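Local coordinates for protein molybdopterin biosynthesis enzyme, MoaB (Thermus thermophilus, PDB 2IS8) that probably binds molybdopterin and takes part in the biosynthesis of the molybdenum cofactor, at residues B[1-6]-B[36-41]; B[5-10]-B[66-71]; B[117-122]-B[151-156]. All coordinates share one frame; numbering follows the deposited sequence.

Contact 1. Residues B[1-6]-B[36-41]; sequences MFRVGI and EVAAYE. With FMT (formic acid), chain E.
Met1 crosses the side chain of Glu36 at about a right angle, its CG 3.6 Å from Glu36 CD, and a bend at chi2 (52°) turns SD back toward Glu36 CG. A water donates to both Met1 O and Glu36 OE2. Phe2 contributes backbone, its O accepting from Glu36 N at 3.0 Å, while its ring packs on Leu150 and Thr154 of helix 146-154. Arg3 lays its aliphatic CG against Glu36 OE2, but the chain bends at chi3 (63°) and NH1 binds Glu61 O; Arg3 NE stays 5.2 Å from Glu36 OE2, no salt bridge. Parallel strands 2-9 and 35-43 belong to a beta-alpha-beta unit whose helix is 21-30. Val4 N donates to Glu36 O (2.8 Å) in regular register; between Val4 and Gly5 the pairing slips by one residue, a beta bulge at which Val4 O takes Ala38 N at 2.8 Å and, weakly, Ala39 N. Gly5 pairs with small Ala39. Ile6 N donates to Ala39 O (2.9 Å), and branched Ile6 suits the face under helix 21-30, its CD1 4.0 Å from Val37 CG1. Beside Ile6, the Tyr40 OH lies within reach of both Asp20 and a formic acid, probably from the crystallisation liquor, and its one proton can serve only one at a time.

Contact 2. Residues B[5-10]-B[66-71]; sequences GILTVS and ILTNGG
Thr8 meets the Asn69 amide with both branches: Thr8 OG1 lies 2.9 Å from Asn69 OD1, and the methyl Thr8 CG2 packs 3.5 Å from Asn69 ND2. The first torsion of Asn69 (65°) sets CG between its backbone N and carbonyl carbon, which brings the amide over to the neighbouring strand. On the other face of the sheet Leu7 CD2 touches Thr68 CG2 at 4.1 Å; Thr68 suits this place because its methyl joins the apolar packing while OG1 bonds to Asn127 on strand 123-128. Between the two faces runs a regular parallel ladder, in which Leu67 N donates to Gly5 O (2.8 Å), Leu7 N to Leu67 O, Asn69 N to Leu7 O and Val9 N to Asn69 O (3.0 Å). A water donating to Val9 O and Asn69 O closes its far end.

Farther out, helix 47-60 covers Leu7, Val9 and Ile66, and helix 21-30 covers Leu67 through Ile26, as in a three-layered alpha/beta fold. Gly70 follows the strand with a positive phi (96°) that favours glycine, its backbone close against Val9; its own O is bonded by Thr80. The Asn-Gly-Gly segment is consistent with the glycine-rich signature of this family.

Thr8 OG1 also has Asp20 OD2 within hydrogen-bonding distance, and its single proton can serve only one of the two oxygens at a time. A buried polar cluster thus gathers at the C-terminal ends of the parallel strands, where alpha/beta proteins commonly place their binding sites.

Contact 3. Residues B[117-122]-B[151-156]; sequences AGVRGR and SLVTGK
Val153 O, in the last turn of helix 146-154, is gripped by Arg122 NH1 and by a water, each at 2.9 Å. The arginine bond is weak, bent to 124° at the hydrogen, with the carbonyl near the plane of the guanidinium at its edge. The water donates a second time, to Gly121 O at 2.9 Å, so the helix end is bridged to the turn of a beta hairpin, the one that joins strand 117-120 to its antiparallel neighbour 123-128. A carbonyl in the final turn has few amides left to serve it, and a positive side chain is suited to the partial negative charge expected at a helix C-terminus.

Arg122 reaches that carbonyl with its chain extended from CG to NE, and the aliphatic part lies alongside the helix end, CG 3.7 Å from Val153 O. Next to this polar end the contact is apolar. Val119 and Val153 reach each other tip to tip, their CG2 methyls 3.7 Å apart, while Val153 CG1 packs at a like distance against Arg122 C. Branched valines fill this place well, being short enough to let the hairpin come close. Pro76 of the second subunit packs on Arg122, and Leu74 of the same subunit on Leu152 and Val153, so part of this contact lies in a subunit interface.

The chain then leaves the helix at Gly155, whose positive phi (77°) favours glycine. Thr154 turns two ways: OG1 bonds to Leu150 O and accepts from Lys156 N at 3.1 Å, an ST turn where the chain leaves the helix, and Lys156 goes on to a salt bridge with Asp64. On its other branch, the methyl CG2 of Thr154 rests 3.5 Å from Arg122 O.

How the contacts relate
Contacts 1 and 2 are built on overlapping parts of strand 2-9, share Gly5 and Ile6, and join it to its two neighbours in the same sheet, 35-43 and 65-69. Contact 2 lies near the centre of the chain and is wholly buried; contact 1 holds an outermost strand, with exposed residues, a bulge and charged side chains at its margin. Both rest on ladders of backbone bonds, and Glu41 O is 2.9 Å from Thr8 N, a probable hydrogen bond between them. Contact 3 differs, joining a hairpin to a helix end by a weak bond, a water and valine packing. It meets contact 1 where Phe2 CE1 lies 3.6 Å from Thr154 OG1, but does not touch contact 2.

Contact 1. Residues B[1-6]-B[36-41]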
ATOM      1  N   MET B   1     -19.217 -19.698   8.937  1.00 24.39           N
ATOM      2  CA  MET B   1     -19.149 -20.481   7.664  1.00 21.12           C
ATOM      3  C   MET B   1     -19.385 -19.549   6.479  1.00 19.72           C
ATOM      4  O   MET B   1     -20.438 -18.918   6.368  1.00 19.80           O
ATOM      5  CB  MET B   1     -20.198 -21.595   7.681  1.00 24.23           C
ATOM      6  CG  MET B   1     -20.121 -22.538   6.496  1.00 25.90           C
ATOM      7  SD  MET B   1     -18.464 -23.203   6.267  1.00 26.22           S
ATOM      8  CE  MET B   1     -18.332 -24.310   7.679  1.00 28.20           C
ATOM      9  N   PHE B   2     -18.398 -19.475   5.590  1.00 17.03           N
ATOM     10  CA  PHE B   2     -18.477 -18.587   4.436  1.00 13.31           C
ATOM     11  C   PHE B   2     -18.336 -19.312   3.101  1.00 12.43           C
ATOM     12  O   PHE B   2     -17.476 -20.172   2.936  1.00 12.85           O
ATOM     13  CB  PHE B   2     -17.393 -17.516   4.560  1.00 15.62           C
ATOM     14  CG  PHE B   2     -17.441 -16.765   5.859  1.00 11.89           C
ATOM     15  CD1 PHE B   2     -18.434 -15.822   6.093  1.00 13.21           C
ATOM     16  CD2 PHE B   2     -16.513 -17.026   6.863  1.00 14.51           C
ATOM     17  CE1 PHE B   2     -18.503 -15.149   7.311  1.00 18.12           C
ATOM     18  CE2 PHE B   2     -16.574 -16.357   8.087  1.00 13.80           C
ATOM     19  CZ  PHE B   2     -17.569 -15.420   8.307  1.00 15.22           C
ATOM     20  N   ARG B   3     -19.204 -18.955   2.156  1.00 12.54           N
ATOM     21  CA  ARG B   3     -19.192 -19.559   0.829  1.00 13.22           C
ATOM     22  C   ARG B   3     -18.086 -18.932   0.002  1.00 13.36           C
ATOM     23  O   ARG B   3     -18.042 -17.717  -0.190  1.00 13.33           O
ATOM     24  CB  ARG B   3     -20.549 -19.363   0.156  1.00 13.02           C
ATOM     25  CG  ARG B   3     -21.680 -20.038   0.921  1.00 17.52           C
ATOM     26  CD  ARG B   3     -23.032 -19.602   0.403  1.00 24.08           C
ATOM     27  NE  ARG B   3     -23.234 -19.988  -0.986  1.00 26.74           N
ATOM     28  CZ  ARG B   3     -23.701 -19.168  -1.923  1.00 28.42           C
ATOM     29  NH1 ARG B   3     -24.007 -17.913  -1.617  1.00 27.84           N
ATOM     30  NH2 ARG B   3     -23.872 -19.605  -3.160  1.00 25.23           N
ATOM     31  N   VAL B   4     -17.200 -19.785  -0.500  1.00 11.00           N
ATOM     32  CA  VAL B   4     -16.047 -19.346  -1.273  1.00 10.90           C
ATOM     33  C   VAL B   4     -16.082 -19.776  -2.729  1.00 12.86           C
ATOM     34  O   VAL B   4     -16.530 -20.872  -3.052  1.00 12.30           O
ATOM     35  CB  VAL B   4     -14.748 -19.907  -0.657  1.00 10.92           C
ATOM     36  CG1 VAL B   4     -13.520 -19.362  -1.386  1.00 12.93           C
ATOM     37  CG2 VAL B   4     -14.690 -19.559   0.813  1.00 11.05           C
ATOM     38  N   GLY B   5     -15.582 -18.901  -3.594  1.00 10.87           N
ATOM     39  CA  GLY B   5     -15.489 -19.202  -5.010  1.00 11.49           C
ATOM     40  C   GLY B   5     -14.022 -19.105  -5.397  1.00 13.03           C
ATOM     41  O   GLY B   5     -13.339 -18.156  -4.998  1.00 13.42           O
ATOM     42  N   ILE B   6     -13.526 -20.084  -6.149  1.00 11.82           N
ATOM     43  CA  ILE B   6     -12.133 -20.093  -6.585  1.00 12.47           C
ATOM     44  C   ILE B   6     -12.107 -19.898  -8.098  1.00 15.22           C
ATOM     45  O   ILE B   6     -12.617 -20.727  -8.849  1.00 15.63           O
ATOM     46  CB  ILE B   6     -11.437 -21.430  -6.212  1.00 14.08           C
ATOM     47  CG1 ILE B   6     -11.436 -21.598  -4.688  1.00 13.90           C
ATOM     48  CG2 ILE B   6     -10.004 -21.453  -6.747  1.00 13.67           C
ATOM     49  CD1 ILE B   6     -10.955 -22.951  -4.215  1.00 14.83           C
ATOM     50  N   GLU B  36     -16.521 -23.050   2.901  1.00 16.15           N
ATOM     51  CA  GLU B  36     -17.098 -24.083   2.057  1.00 17.62           C
ATOM     52  C   GLU B  36     -16.994 -23.567   0.628  1.00 14.58           C
ATOM     53  O   GLU B  36     -17.512 -22.496   0.296  1.00 15.37           O
ATOM     54  CB  GLU B  36     -18.553 -24.391   2.448  1.00 18.42           C
ATOM     55  CG  GLU B  36     -19.493 -23.205   2.523  1.00 19.58           C
ATOM     56  CD  GLU B  36     -20.849 -23.579   3.113  1.00 21.60           C
ATOM     57  OE1 GLU B  36     -21.020 -24.741   3.553  1.00 21.94           O
ATOM     58  OE2 GLU B  36     -21.745 -22.708   3.142  1.00 22.73           O
ATOM     59  N   VAL B  37     -16.274 -24.315  -0.199  1.00 13.23           N
ATOM     60  CA  VAL B  37     -16.074 -23.942  -1.591  1.00 11.97           C
ATOM     61  C   VAL B  37     -17.341 -24.259  -2.365  1.00 14.29           C
ATOM     62  O   VAL B  37     -17.669 -25.425  -2.611  1.00 14.93           O
ATOM     63  CB  VAL B  37     -14.867 -24.689  -2.194  1.00 15.22           C
ATOM     64  CG1 VAL B  37     -14.657 -24.272  -3.649  1.00 15.76           C
ATOM     65  CG2 VAL B  37     -13.619 -24.369  -1.383  1.00 16.69           C
ATOM     66  N   ALA B  38     -18.051 -23.200  -2.736  1.00 14.42           N
ATOM     67  CA  ALA B  38     -19.320 -23.315  -3.435  1.00 13.59           C
ATOM     68  C   ALA B  38     -19.215 -23.095  -4.939  1.00 13.01           C
ATOM     69  O   ALA B  38     -20.193 -23.247  -5.661  1.00 15.37           O
ATOM     70  CB  ALA B  38     -20.316 -22.332  -2.834  1.00 14.85           C
ATOM     71  N   ALA B  39     -18.032 -22.729  -5.412  1.00 12.66           N
ATOM     72  CA  ALA B  39     -17.851 -22.502  -6.837  1.00 13.06           C
ATOM     73  C   ALA B  39     -16.400 -22.565  -7.250  1.00 13.70           C
ATOM     74  O   ALA B  39     -15.508 -22.211  -6.487  1.00 12.74           O
ATOM     75  CB  ALA B  39     -18.436 -21.148  -7.231  1.00 14.59           C
ATOM     76  N   TYR B  40     -16.181 -23.035  -8.474  1.00 13.96           N
ATOM     77  CA  TYR B  40     -14.851 -23.127  -9.054  1.00 16.16           C
ATOM     78  C   TYR B  40     -14.988 -23.001 -10.566  1.00 16.94           C
ATOM     79  O   TYR B  40     -15.756 -23.735 -11.190  1.00 18.94           O
ATOM     80  CB  TYR B  40     -14.185 -24.466  -8.708  1.00 16.88           C
ATOM     81  CG  TYR B  40     -13.008 -24.786  -9.612  1.00 20.37           C
ATOM     82  CD1 TYR B  40     -11.907 -23.931  -9.684  1.00 15.58           C
ATOM     83  CD2 TYR B  40     -13.026 -25.907 -10.444  1.00 21.07           C
ATOM     84  CE1 TYR B  40     -10.856 -24.178 -10.570  1.00 18.84           C
ATOM     85  CE2 TYR B  40     -11.979 -26.162 -11.331  1.00 20.99           C
ATOM     86  CZ  TYR B  40     -10.900 -25.293 -11.390  1.00 21.05           C
ATOM     87  OH  TYR B  40      -9.877 -25.518 -12.286  1.00 23.83           O
ATOM     88  N   GLU B  41     -14.258 -22.057 -11.150  1.00 17.45           N
ATOM     89  CA  GLU B  41     -14.289 -21.857 -12.593  1.00 18.23           C
ATOM     90  C   GLU B  41     -12.928 -21.446 -13.135  1.00 20.57           C
ATOM     91  O   GLU B  41     -12.091 -20.889 -12.415  1.00 18.28           O
ATOM     92  CB  GLU B  41     -15.315 -20.778 -12.974  1.00 20.14           C
ATOM     93  CG  GLU B  41     -16.773 -21.229 -12.968  1.00 21.25           C
ATOM     94  CD  GLU B  41     -17.724 -20.124 -13.417  1.00 23.35           C
ATOM     95  OE1 GLU B  41     -17.426 -19.467 -14.440  1.00 26.30           O
ATOM     96  OE2 GLU B  41     -18.767 -19.909 -12.758  1.00 21.43           O
TER
HETATM   97  C   FMT E1001      -9.656 -28.575 -13.277  1.00 36.36           C
HETATM   98  O1  FMT E1001      -9.707 -27.615 -14.032  1.00 27.69           O
HETATM   99  O2  FMT E1001      -8.631 -28.994 -12.758  1.00 35.00           O
HETATM  100  O   HOH W   1     -22.429 -20.209   4.468  1.00 25.63           O

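Contact 2. Residues B[5-10]-B[66-71]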
ATOM      1  N   GLY B   5     -15.582 -18.901  -3.594  1.00 10.87           N
ATOM      2  CA  GLY B   5     -15.489 -19.202  -5.010  1.00 11.49           C
ATOM      3  C   GLY B   5     -14.022 -19.105  -5.397  1.00 13.03           C
ATOM      4  O   GLY B   5     -13.339 -18.156  -4.998  1.00 13.42           O
ATOM      5  N   ILE B   6     -13.526 -20.084  -6.149  1.00 11.82           N
ATOM      6  CA  ILE B   6     -12.133 -20.093  -6.585  1.00 12.47           C
ATOM      7  C   ILE B   6     -12.107 -19.898  -8.098  1.00 15.22           C
ATOM      8  O   ILE B   6     -12.617 -20.727  -8.849  1.00 15.63           O
ATOM      9  CB  ILE B   6     -11.437 -21.430  -6.212  1.00 14.08           C
ATOM     10  CG1 ILE B   6     -11.436 -21.598  -4.688  1.00 13.90           C
ATOM     11  CG2 ILE B   6     -10.004 -21.453  -6.747  1.00 13.67           C
ATOM     12  CD1 ILE B   6     -10.955 -22.951  -4.215  1.00 14.83           C
ATOM     13  N   LEU B   7     -11.519 -18.789  -8.537  1.00 13.87           N
ATOM     14  CA  LEU B   7     -11.442 -18.473  -9.957  1.00 15.31           C
ATOM     15  C   LEU B   7     -10.009 -18.539 -10.469  1.00 15.14           C
ATOM     16  O   LEU B   7      -9.178 -17.706 -10.109  1.00 15.46           O
ATOM     17  CB  LEU B   7     -12.000 -17.072 -10.211  1.00 17.03           C
ATOM     18  CG  LEU B   7     -12.035 -16.607 -11.670  1.00 20.11           C
ATOM     19  CD1 LEU B   7     -12.942 -17.525 -12.472  1.00 20.83           C
ATOM     20  CD2 LEU B   7     -12.527 -15.174 -11.740  1.00 20.03           C
ATOM     21  N   THR B   8      -9.719 -19.526 -11.315  1.00 14.71           N
ATOM     22  CA  THR B   8      -8.377 -19.673 -11.874  1.00 18.51           C
ATOM     23  C   THR B   8      -8.274 -18.925 -13.201  1.00 18.36           C
ATOM     24  O   THR B   8      -8.878 -19.316 -14.203  1.00 18.48           O
ATOM     25  CB  THR B   8      -8.019 -21.156 -12.078  1.00 19.46           C
ATOM     26  OG1 THR B   8      -7.978 -21.802 -10.801  1.00 17.63           O
ATOM     27  CG2 THR B   8      -6.655 -21.294 -12.752  1.00 20.32           C
ATOM     28  N   VAL B   9      -7.503 -17.843 -13.201  1.00 17.95           N
ATOM     29  CA  VAL B   9      -7.392 -16.981 -14.372  1.00 19.97           C
ATOM     30  C   VAL B   9      -6.202 -17.376 -15.237  1.00 23.07           C
ATOM     31  O   VAL B   9      -5.065 -17.418 -14.766  1.00 22.15           O
ATOM     32  CB  VAL B   9      -7.254 -15.500 -13.970  1.00 20.26           C
ATOM     33  CG1 VAL B   9      -7.248 -14.612 -15.205  1.00 21.66           C
ATOM     34  CG2 VAL B   9      -8.374 -15.099 -13.022  1.00 19.91           C
ATOM     35  N   SER B  10      -6.469 -17.666 -16.507  1.00 24.68           N
ATOM     36  CA  SER B  10      -5.411 -17.962 -17.465  1.00 28.51           C
ATOM     37  C   SER B  10      -6.017 -18.220 -18.840  1.00 30.03           C
ATOM     38  O   SER B  10      -7.220 -18.446 -18.966  1.00 28.65           O
ATOM     39  CB  SER B  10      -4.521 -19.094 -16.947  1.00 31.26           C
ATOM     40  OG  SER B  10      -3.515 -19.423 -17.889  1.00 32.70           O
ATOM     41  N   ILE B  66     -14.194 -14.443  -2.712  1.00 10.28           N
ATOM     42  CA  ILE B  66     -13.774 -14.857  -4.042  1.00 11.06           C
ATOM     43  C   ILE B  66     -12.260 -14.811  -4.062  1.00 13.71           C
ATOM     44  O   ILE B  66     -11.655 -13.760  -3.842  1.00 14.42           O
ATOM     45  CB  ILE B  66     -14.305 -13.943  -5.158  1.00 11.74           C
ATOM     46  CG1 ILE B  66     -15.826 -14.051  -5.240  1.00 14.38           C
ATOM     47  CG2 ILE B  66     -13.668 -14.339  -6.500  1.00 13.41           C
ATOM     48  CD1 ILE B  66     -16.457 -13.095  -6.250  1.00 14.55           C
ATOM     49  N   LEU B  67     -11.657 -15.970  -4.295  1.00 11.94           N
ATOM     50  CA  LEU B  67     -10.217 -16.085  -4.373  1.00 11.41           C
ATOM     51  C   LEU B  67      -9.851 -16.360  -5.819  1.00 12.41           C
ATOM     52  O   LEU B  67     -10.098 -17.452  -6.332  1.00 13.41           O
ATOM     53  CB  LEU B  67      -9.721 -17.239  -3.494  1.00 11.65           C
ATOM     54  CG  LEU B  67     -10.005 -17.134  -1.993  1.00 10.14           C
ATOM     55  CD1 LEU B  67      -9.534 -18.405  -1.283  1.00 10.96           C
ATOM     56  CD2 LEU B  67      -9.287 -15.913  -1.420  1.00 12.01           C
ATOM     57  N   THR B  68      -9.306 -15.357  -6.494  1.00 13.83           N
ATOM     58  CA  THR B  68      -8.867 -15.560  -7.870  1.00 13.60           C
ATOM     59  C   THR B  68      -7.403 -15.935  -7.716  1.00 13.76           C
ATOM     60  O   THR B  68      -6.784 -15.623  -6.695  1.00 15.05           O
ATOM     61  CB  THR B  68      -8.946 -14.270  -8.735  1.00 15.00           C
ATOM     62  OG1 THR B  68      -7.958 -13.324  -8.299  1.00 14.08           O
ATOM     63  CG2 THR B  68     -10.320 -13.641  -8.641  1.00 13.64           C
ATOM     64  N   ASN B  69      -6.849 -16.629  -8.702  1.00 14.62           N
ATOM     65  CA  ASN B  69      -5.439 -16.968  -8.657  1.00 15.85           C
ATOM     66  C   ASN B  69      -4.869 -16.816 -10.058  1.00 16.49           C
ATOM     67  O   ASN B  69      -5.493 -17.225 -11.039  1.00 17.91           O
ATOM     68  CB  ASN B  69      -5.202 -18.387  -8.113  1.00 14.75           C
ATOM     69  CG  ASN B  69      -5.763 -19.478  -9.015  1.00 16.60           C
ATOM     70  OD1 ASN B  69      -6.890 -19.949  -8.824  1.00 20.18           O
ATOM     71  ND2 ASN B  69      -4.978 -19.881 -10.004  1.00 15.98           N
ATOM     72  N   GLY B  70      -3.703 -16.182 -10.138  1.00 17.28           N
ATOM     73  CA  GLY B  70      -3.036 -15.964 -11.413  1.00 16.38           C
ATOM     74  C   GLY B  70      -3.281 -14.610 -12.057  1.00 17.88           C
ATOM     75  O   GLY B  70      -4.244 -13.919 -11.723  1.00 17.47           O
ATOM     76  N   GLY B  71      -2.399 -14.236 -12.985  1.00 17.62           N
ATOM     77  CA  GLY B  71      -2.534 -12.976 -13.700  1.00 17.86           C
ATOM     78  C   GLY B  71      -2.192 -11.738 -12.894  1.00 16.69           C
ATOM     79  O   GLY B  71      -2.670 -10.648 -13.202  1.00 19.11           O
TER
HETATM   80  O   HOH W   2      -3.930 -19.063 -12.835  1.00 27.21           O

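Contact 3. Residues B[117-122]-B[151-156]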
ATOM      1  N   ALA B 117      -6.992  -6.488  -3.185  1.00 12.54           N
ATOM      2  CA  ALA B 117      -7.998  -7.065  -2.309  1.00 12.26           C
ATOM      3  C   ALA B 117      -9.041  -5.982  -2.107  1.00 11.49           C
ATOM      4  O   ALA B 117      -8.700  -4.805  -1.957  1.00 12.43           O
ATOM      5  CB  ALA B 117      -7.384  -7.464  -0.969  1.00 14.64           C
ATOM      6  N   GLY B 118     -10.308  -6.363  -2.114  1.00 12.10           N
ATOM      7  CA  GLY B 118     -11.343  -5.372  -1.927  1.00 12.29           C
ATOM      8  C   GLY B 118     -12.716  -5.972  -1.744  1.00 15.60           C
ATOM      9  O   GLY B 118     -12.890  -7.194  -1.725  1.00 14.64           O
ATOM     10  N   VAL B 119     -13.701  -5.097  -1.612  1.00 15.20           N
ATOM     11  CA  VAL B 119     -15.075  -5.520  -1.423  1.00 15.39           C
ATOM     12  C   VAL B 119     -15.979  -4.991  -2.527  1.00 18.12           C
ATOM     13  O   VAL B 119     -15.807  -3.870  -2.989  1.00 14.90           O
ATOM     14  CB  VAL B 119     -15.630  -5.006  -0.071  1.00 14.15           C
ATOM     15  CG1 VAL B 119     -17.104  -5.371   0.067  1.00 15.51           C
ATOM     16  CG2 VAL B 119     -14.818  -5.595   1.088  1.00 13.83           C
ATOM     17  N   ARG B 120     -16.916  -5.829  -2.960  1.00 18.58           N
ATOM     18  CA  ARG B 120     -17.933  -5.447  -3.937  1.00 18.36           C
ATOM     19  C   ARG B 120     -19.213  -5.953  -3.284  1.00 17.88           C
ATOM     20  O   ARG B 120     -19.344  -7.153  -3.014  1.00 18.63           O
ATOM     21  CB  ARG B 120     -17.730  -6.131  -5.294  1.00 19.82           C
ATOM     22  CG  ARG B 120     -18.782  -5.695  -6.327  1.00 21.35           C
ATOM     23  CD  ARG B 120     -18.729  -6.505  -7.615  1.00 21.13           C
ATOM     24  NE  ARG B 120     -19.870  -6.218  -8.488  1.00 23.89           N
ATOM     25  CZ  ARG B 120     -19.992  -5.131  -9.246  1.00 25.65           C
ATOM     26  NH1 ARG B 120     -19.036  -4.211  -9.256  1.00 23.86           N
ATOM     27  NH2 ARG B 120     -21.079  -4.959  -9.991  1.00 26.57           N
ATOM     28  N   GLY B 121     -20.149  -5.047  -3.007  1.00 18.34           N
ATOM     29  CA  GLY B 121     -21.384  -5.449  -2.349  1.00 18.53           C
ATOM     30  C   GLY B 121     -21.039  -6.067  -1.005  1.00 19.61           C
ATOM     31  O   GLY B 121     -20.495  -5.389  -0.137  1.00 19.42           O
ATOM     32  N   ARG B 122     -21.342  -7.350  -0.829  1.00 17.53           N
ATOM     33  CA  ARG B 122     -21.023  -8.042   0.412  1.00 18.12           C
ATOM     34  C   ARG B 122     -20.099  -9.223   0.129  1.00 14.86           C
ATOM     35  O   ARG B 122     -20.186 -10.265   0.776  1.00 17.92           O
ATOM     36  CB  ARG B 122     -22.296  -8.522   1.114  1.00 23.35           C
ATOM     37  CG  ARG B 122     -23.042  -7.398   1.829  1.00 28.11           C
ATOM     38  CD  ARG B 122     -24.229  -7.921   2.616  1.00 36.42           C
ATOM     39  NE  ARG B 122     -24.813  -6.889   3.470  1.00 42.72           N
ATOM     40  CZ  ARG B 122     -24.182  -6.312   4.489  1.00 44.15           C
ATOM     41  NH1 ARG B 122     -22.937  -6.661   4.790  1.00 39.94           N
ATOM     42  NH2 ARG B 122     -24.796  -5.385   5.209  1.00 43.84           N
ATOM     43  N   SER B 151     -16.709 -11.837   8.375  1.00 15.12           N
ATOM     44  CA  SER B 151     -17.862 -11.570   9.235  1.00 16.45           C
ATOM     45  C   SER B 151     -18.289 -10.106   9.107  1.00 20.02           C
ATOM     46  O   SER B 151     -19.482  -9.795   9.070  1.00 19.41           O
ATOM     47  CB  SER B 151     -17.555 -11.920  10.704  1.00 21.42           C
ATOM     48  OG  SER B 151     -16.551 -11.087  11.258  1.00 26.17           O
ATOM     49  N   LEU B 152     -17.311  -9.211   9.004  1.00 17.68           N
ATOM     50  CA  LEU B 152     -17.591  -7.784   8.875  1.00 19.91           C
ATOM     51  C   LEU B 152     -18.155  -7.416   7.502  1.00 20.41           C
ATOM     52  O   LEU B 152     -19.098  -6.632   7.395  1.00 20.23           O
ATOM     53  CB  LEU B 152     -16.318  -6.976   9.140  1.00 21.80           C
ATOM     54  CG  LEU B 152     -15.787  -7.023  10.576  1.00 22.60           C
ATOM     55  CD1 LEU B 152     -14.490  -6.228  10.673  1.00 24.21           C
ATOM     56  CD2 LEU B 152     -16.837  -6.459  11.533  1.00 23.34           C
ATOM     57  N   VAL B 153     -17.580  -7.985   6.453  1.00 17.94           N
ATOM     58  CA  VAL B 153     -18.032  -7.705   5.094  1.00 16.87           C
ATOM     59  C   VAL B 153     -19.411  -8.274   4.798  1.00 18.85           C
ATOM     60  O   VAL B 153     -20.254  -7.611   4.185  1.00 21.50           O
ATOM     61  CB  VAL B 153     -17.050  -8.293   4.057  1.00 15.92           C
ATOM     62  CG1 VAL B 153     -17.649  -8.223   2.657  1.00 16.49           C
ATOM     63  CG2 VAL B 153     -15.737  -7.547   4.110  1.00 12.51           C
ATOM     64  N   THR B 154     -19.633  -9.510   5.232  1.00 17.51           N
ATOM     65  CA  THR B 154     -20.881 -10.213   4.960  1.00 20.24           C
ATOM     66  C   THR B 154     -21.949 -10.082   6.031  1.00 22.83           C
ATOM     67  O   THR B 154     -23.131 -10.321   5.767  1.00 26.23           O
ATOM     68  CB  THR B 154     -20.618 -11.710   4.766  1.00 20.15           C
ATOM     69  OG1 THR B 154     -20.221 -12.284   6.020  1.00 19.00           O
ATOM     70  CG2 THR B 154     -19.513 -11.926   3.750  1.00 20.24           C
ATOM     71  N   GLY B 155     -21.530  -9.729   7.238  1.00 24.24           N
ATOM     72  CA  GLY B 155     -22.466  -9.600   8.337  1.00 26.85           C
ATOM     73  C   GLY B 155     -22.869 -10.961   8.874  1.00 27.95           C
ATOM     74  O   GLY B 155     -23.774 -11.064   9.705  1.00 30.24           O
ATOM     75  N   LYS B 156     -22.197 -12.010   8.400  1.00 26.57           N
ATOM     76  CA  LYS B 156     -22.496 -13.375   8.825  1.00 23.24           C
ATOM     77  C   LYS B 156     -21.564 -13.851   9.935  1.00 23.57           C
ATOM     78  O   LYS B 156     -20.400 -13.456   9.997  1.00 21.28           O
ATOM     79  CB  LYS B 156     -22.394 -14.338   7.643  1.00 25.71           C
ATOM     80  CG  LYS B 156     -23.319 -13.996   6.496  1.00 26.17           C
ATOM     81  CD  LYS B 156     -23.113 -14.937   5.327  1.00 29.86           C
ATOM     82  CE  LYS B 156     -23.931 -14.490   4.138  1.00 32.79           C
ATOM     83  NZ  LYS B 156     -23.828 -15.459   3.025  1.00 37.19           N
TER
HETATM   84  O   HOH W   3     -20.153  -5.157   2.712  1.00 22.47           O